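Local coordinates for staphylococcal nuclease domain-containing protein 1 (Drosophila melanogaster, PDB 2WAC) that cleaves DNA and RNA as an endonuclease, works with the RNA-induced silencing complex, and binds symmetrically dimethylated arginine peptides through its Tudor domain, at residues T15-A20 / A113-L118. Sequence-based numbering, arbitrary orientation.
Sequences TLTFFA and ATEYAL
Phe19 and Glu115 form a non-hydrogen-bonded pair in which the acid crosses the ring obliquely: its CB sits over one face near the rim, 3.8 Å from the centroid, and its carboxylate, tilted 20° from the ring plane, has passed the CE1-CZ side. With CG anti to the backbone N (chi1 -166°) and the chain extended, Glu115 reaches Thr17 OG1, whose hydrogen bond OE2 accepts at 2.8 Å through its anti lone pair. Thr17 OG1 is also hydrogen-bonded to Thr13 OG1. The methyl of Ala113 fills in beside Phe19 CD2.

On the opposite face of the sheet, the bump is Tyr116 CB, lodged over the Phe18 ring 3.6 Å from CZ, while the aromatic planes diverge by 31°. Ala20 CB lies obliquely beside Tyr116 CE2, and Leu118 CD1 abuts Phe18 CE1. Paired backbone bonds, Phe18 with Tyr116 and Ala20 with Thr114, set the register; Leu118 N to Leu16 O continues the ladder.

The intervening residues hold the separate Tudor barrel; these two strands join strands 145-152 and 159-164 in a sheet whose end strands also pair, consistent with the nuclease-like OB fold of the extended Tudor domain. Strands 5-12 and 159-164 flank them, and Leu16 and Leu118 pack on helix 127-141.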
ATOM      1  N   THR A  15       1.586   8.374   4.579  1.00 25.26           N
ATOM      2  CA  THR A  15       3.041   8.537   4.677  1.00 24.99           C
ATOM      3  C   THR A  15       3.749   8.100   3.391  1.00 24.86           C
ATOM      4  O   THR A  15       4.973   7.916   3.369  1.00 24.81           O
ATOM      5  CB  THR A  15       3.622   7.753   5.875  1.00 25.03           C
ATOM      6  OG1 THR A  15       3.333   6.358   5.722  1.00 24.85           O
ATOM      7  CG2 THR A  15       3.034   8.255   7.191  1.00 24.85           C
ATOM      8  N   LEU A  16       2.963   7.947   2.326  1.00 24.61           N
ATOM      9  CA  LEU A  16       3.441   7.483   1.018  1.00 24.36           C
ATOM     10  C   LEU A  16       4.025   6.068   1.016  1.00 24.01           C
ATOM     11  O   LEU A  16       4.913   5.751   0.224  1.00 24.08           O
ATOM     12  CB  LEU A  16       4.394   8.497   0.363  1.00 24.44           C
ATOM     13  CG  LEU A  16       3.763   9.762  -0.233  1.00 24.47           C
ATOM     14  CD1 LEU A  16       4.836  10.721  -0.692  1.00 24.60           C
ATOM     15  CD2 LEU A  16       2.827   9.439  -1.387  1.00 24.83           C
ATOM     16  N   THR A  17       3.531   5.226   1.919  1.00 23.49           N
ATOM     17  CA  THR A  17       3.674   3.790   1.736  1.00 22.95           C
ATOM     18  C   THR A  17       2.496   3.364   0.863  1.00 22.53           C
ATOM     19  O   THR A  17       1.504   4.093   0.749  1.00 22.29           O
ATOM     20  CB  THR A  17       3.722   2.989   3.070  1.00 23.00           C
ATOM     21  OG1 THR A  17       2.445   3.022   3.718  1.00 22.82           O
ATOM     22  CG2 THR A  17       4.797   3.541   4.007  1.00 22.93           C
ATOM     23  N   PHE A  18       2.616   2.210   0.220  1.00 22.04           N
ATOM     24  CA  PHE A  18       1.557   1.721  -0.653  1.00 21.75           C
ATOM     25  C   PHE A  18       1.501   0.203  -0.629  1.00 21.60           C
ATOM     26  O   PHE A  18       2.503  -0.458  -0.353  1.00 21.48           O
ATOM     27  CB  PHE A  18       1.741   2.239  -2.092  1.00 21.56           C
ATOM     28  CG  PHE A  18       3.028   1.797  -2.741  1.00 21.25           C
ATOM     29  CD1 PHE A  18       4.191   2.549  -2.596  1.00 20.44           C
ATOM     30  CD2 PHE A  18       3.075   0.627  -3.496  1.00 20.79           C
ATOM     31  CE1 PHE A  18       5.385   2.139  -3.188  1.00 20.47           C
ATOM     32  CE2 PHE A  18       4.264   0.207  -4.088  1.00 20.70           C
ATOM     33  CZ  PHE A  18       5.421   0.967  -3.936  1.00 20.07           C
ATOM     34  N   PHE A  19       0.320  -0.339  -0.912  1.00 21.45           N
ATOM     35  CA  PHE A  19       0.147  -1.774  -1.072  1.00 21.44           C
ATOM     36  C   PHE A  19       0.001  -2.106  -2.547  1.00 21.59           C
ATOM     37  O   PHE A  19      -0.707  -1.413  -3.283  1.00 21.67           O
ATOM     38  CB  PHE A  19      -1.082  -2.265  -0.303  1.00 21.39           C
ATOM     39  CG  PHE A  19      -0.902  -2.291   1.188  1.00 20.97           C
ATOM     40  CD1 PHE A  19      -0.951  -1.115   1.932  1.00 21.17           C
ATOM     41  CD2 PHE A  19      -0.707  -3.496   1.854  1.00 20.53           C
ATOM     42  CE1 PHE A  19      -0.793  -1.137   3.316  1.00 21.03           C
ATOM     43  CE2 PHE A  19      -0.548  -3.528   3.232  1.00 20.82           C
ATOM     44  CZ  PHE A  19      -0.591  -2.346   3.966  1.00 20.90           C
ATOM     45  N   ALA A  20       0.672  -3.172  -2.970  1.00 21.68           N
ATOM     46  CA  ALA A  20       0.615  -3.614  -4.357  1.00 21.89           C
ATOM     47  C   ALA A  20       0.280  -5.099  -4.463  1.00 22.05           C
ATOM     48  O   ALA A  20       0.744  -5.907  -3.657  1.00 21.98           O
ATOM     49  CB  ALA A  20       1.931  -3.312  -5.064  1.00 21.71           C
ATOM     50  N   ALA A 113      -1.623  -8.758  -1.062  1.00 25.54           N
ATOM     51  CA  ALA A 113      -1.076  -7.404  -1.130  1.00 25.13           C
ATOM     52  C   ALA A 113       0.140  -7.261  -0.214  1.00 24.88           C
ATOM     53  O   ALA A 113       0.178  -7.834   0.878  1.00 24.79           O
ATOM     54  CB  ALA A 113      -2.141  -6.373  -0.778  1.00 25.03           C
ATOM     55  N   THR A 114       1.128  -6.494  -0.670  1.00 24.57           N
ATOM     56  CA  THR A 114       2.369  -6.273   0.072  1.00 24.28           C
ATOM     57  C   THR A 114       2.632  -4.777   0.202  1.00 24.05           C
ATOM     58  O   THR A 114       2.515  -4.037  -0.776  1.00 23.87           O
ATOM     59  CB  THR A 114       3.571  -6.958  -0.628  1.00 24.32           C
ATOM     60  OG1 THR A 114       3.259  -8.333  -0.879  1.00 24.28           O
ATOM     61  CG2 THR A 114       4.837  -6.876   0.230  1.00 24.24           C
ATOM     62  N   GLU A 115       2.985  -4.340   1.411  1.00 23.81           N
ATOM     63  CA  GLU A 115       3.299  -2.934   1.662  1.00 23.44           C
ATOM     64  C   GLU A 115       4.749  -2.587   1.319  1.00 23.26           C
ATOM     65  O   GLU A 115       5.668  -3.354   1.609  1.00 23.09           O
ATOM     66  CB  GLU A 115       2.999  -2.559   3.116  1.00 23.47           C
ATOM     67  CG  GLU A 115       2.974  -1.054   3.368  1.00 23.28           C
ATOM     68  CD  GLU A 115       2.575  -0.683   4.787  1.00 23.31           C
ATOM     69  OE1 GLU A 115       2.456  -1.585   5.649  1.00 23.11           O
ATOM     70  OE2 GLU A 115       2.384   0.525   5.039  1.00 22.83           O
ATOM     71  N   TYR A 116       4.932  -1.420   0.702  1.00 22.98           N
ATOM     72  CA  TYR A 116       6.253  -0.888   0.373  1.00 22.76           C
ATOM     73  C   TYR A 116       6.334   0.581   0.751  1.00 22.63           C
ATOM     74  O   TYR A 116       5.311   1.261   0.826  1.00 22.49           O
ATOM     75  CB  TYR A 116       6.534  -1.011  -1.127  1.00 22.69           C
ATOM     76  CG  TYR A 116       6.470  -2.416  -1.665  1.00 22.73           C
ATOM     77  CD1 TYR A 116       7.594  -3.241  -1.643  1.00 21.97           C
ATOM     78  CD2 TYR A 116       5.285  -2.924  -2.202  1.00 22.34           C
ATOM     79  CE1 TYR A 116       7.541  -4.536  -2.136  1.00 21.99           C
ATOM     80  CE2 TYR A 116       5.221  -4.223  -2.697  1.00 22.28           C
ATOM     81  CZ  TYR A 116       6.355  -5.020  -2.664  1.00 22.10           C
ATOM     82  OH  TYR A 116       6.308  -6.305  -3.154  1.00 22.84           O
ATOM     83  N   ALA A 117       7.550   1.069   0.973  1.00 22.41           N
ATOM     84  CA  ALA A 117       7.793   2.501   1.098  1.00 22.37           C
ATOM     85  C   ALA A 117       8.223   3.034  -0.264  1.00 22.34           C
ATOM     86  O   ALA A 117       9.070   2.426  -0.924  1.00 22.31           O
ATOM     87  CB  ALA A 117       8.868   2.770   2.140  1.00 22.31           C
ATOM     88  N   LEU A 118       7.637   4.151  -0.695  1.00 22.47           N
ATOM     89  CA  LEU A 118       8.063   4.792  -1.941  1.00 22.65           C
ATOM     90  C   LEU A 118       9.483   5.312  -1.750  1.00 22.81           C
ATOM     91  O   LEU A 118       9.735   6.168  -0.898  1.00 22.78           O
ATOM     92  CB  LEU A 118       7.105   5.915  -2.361  1.00 22.74           C
ATOM     93  CG  LEU A 118       7.266   6.513  -3.768  1.00 22.69           C
ATOM     94  CD1 LEU A 118       6.985   5.487  -4.864  1.00 22.52           C
ATOM     95  CD2 LEU A 118       6.368   7.730  -3.937  1.00 22.73           C
TER
HETATM   96  O   HOH W   1       2.317  -8.077  -3.693  1.00 30.04           O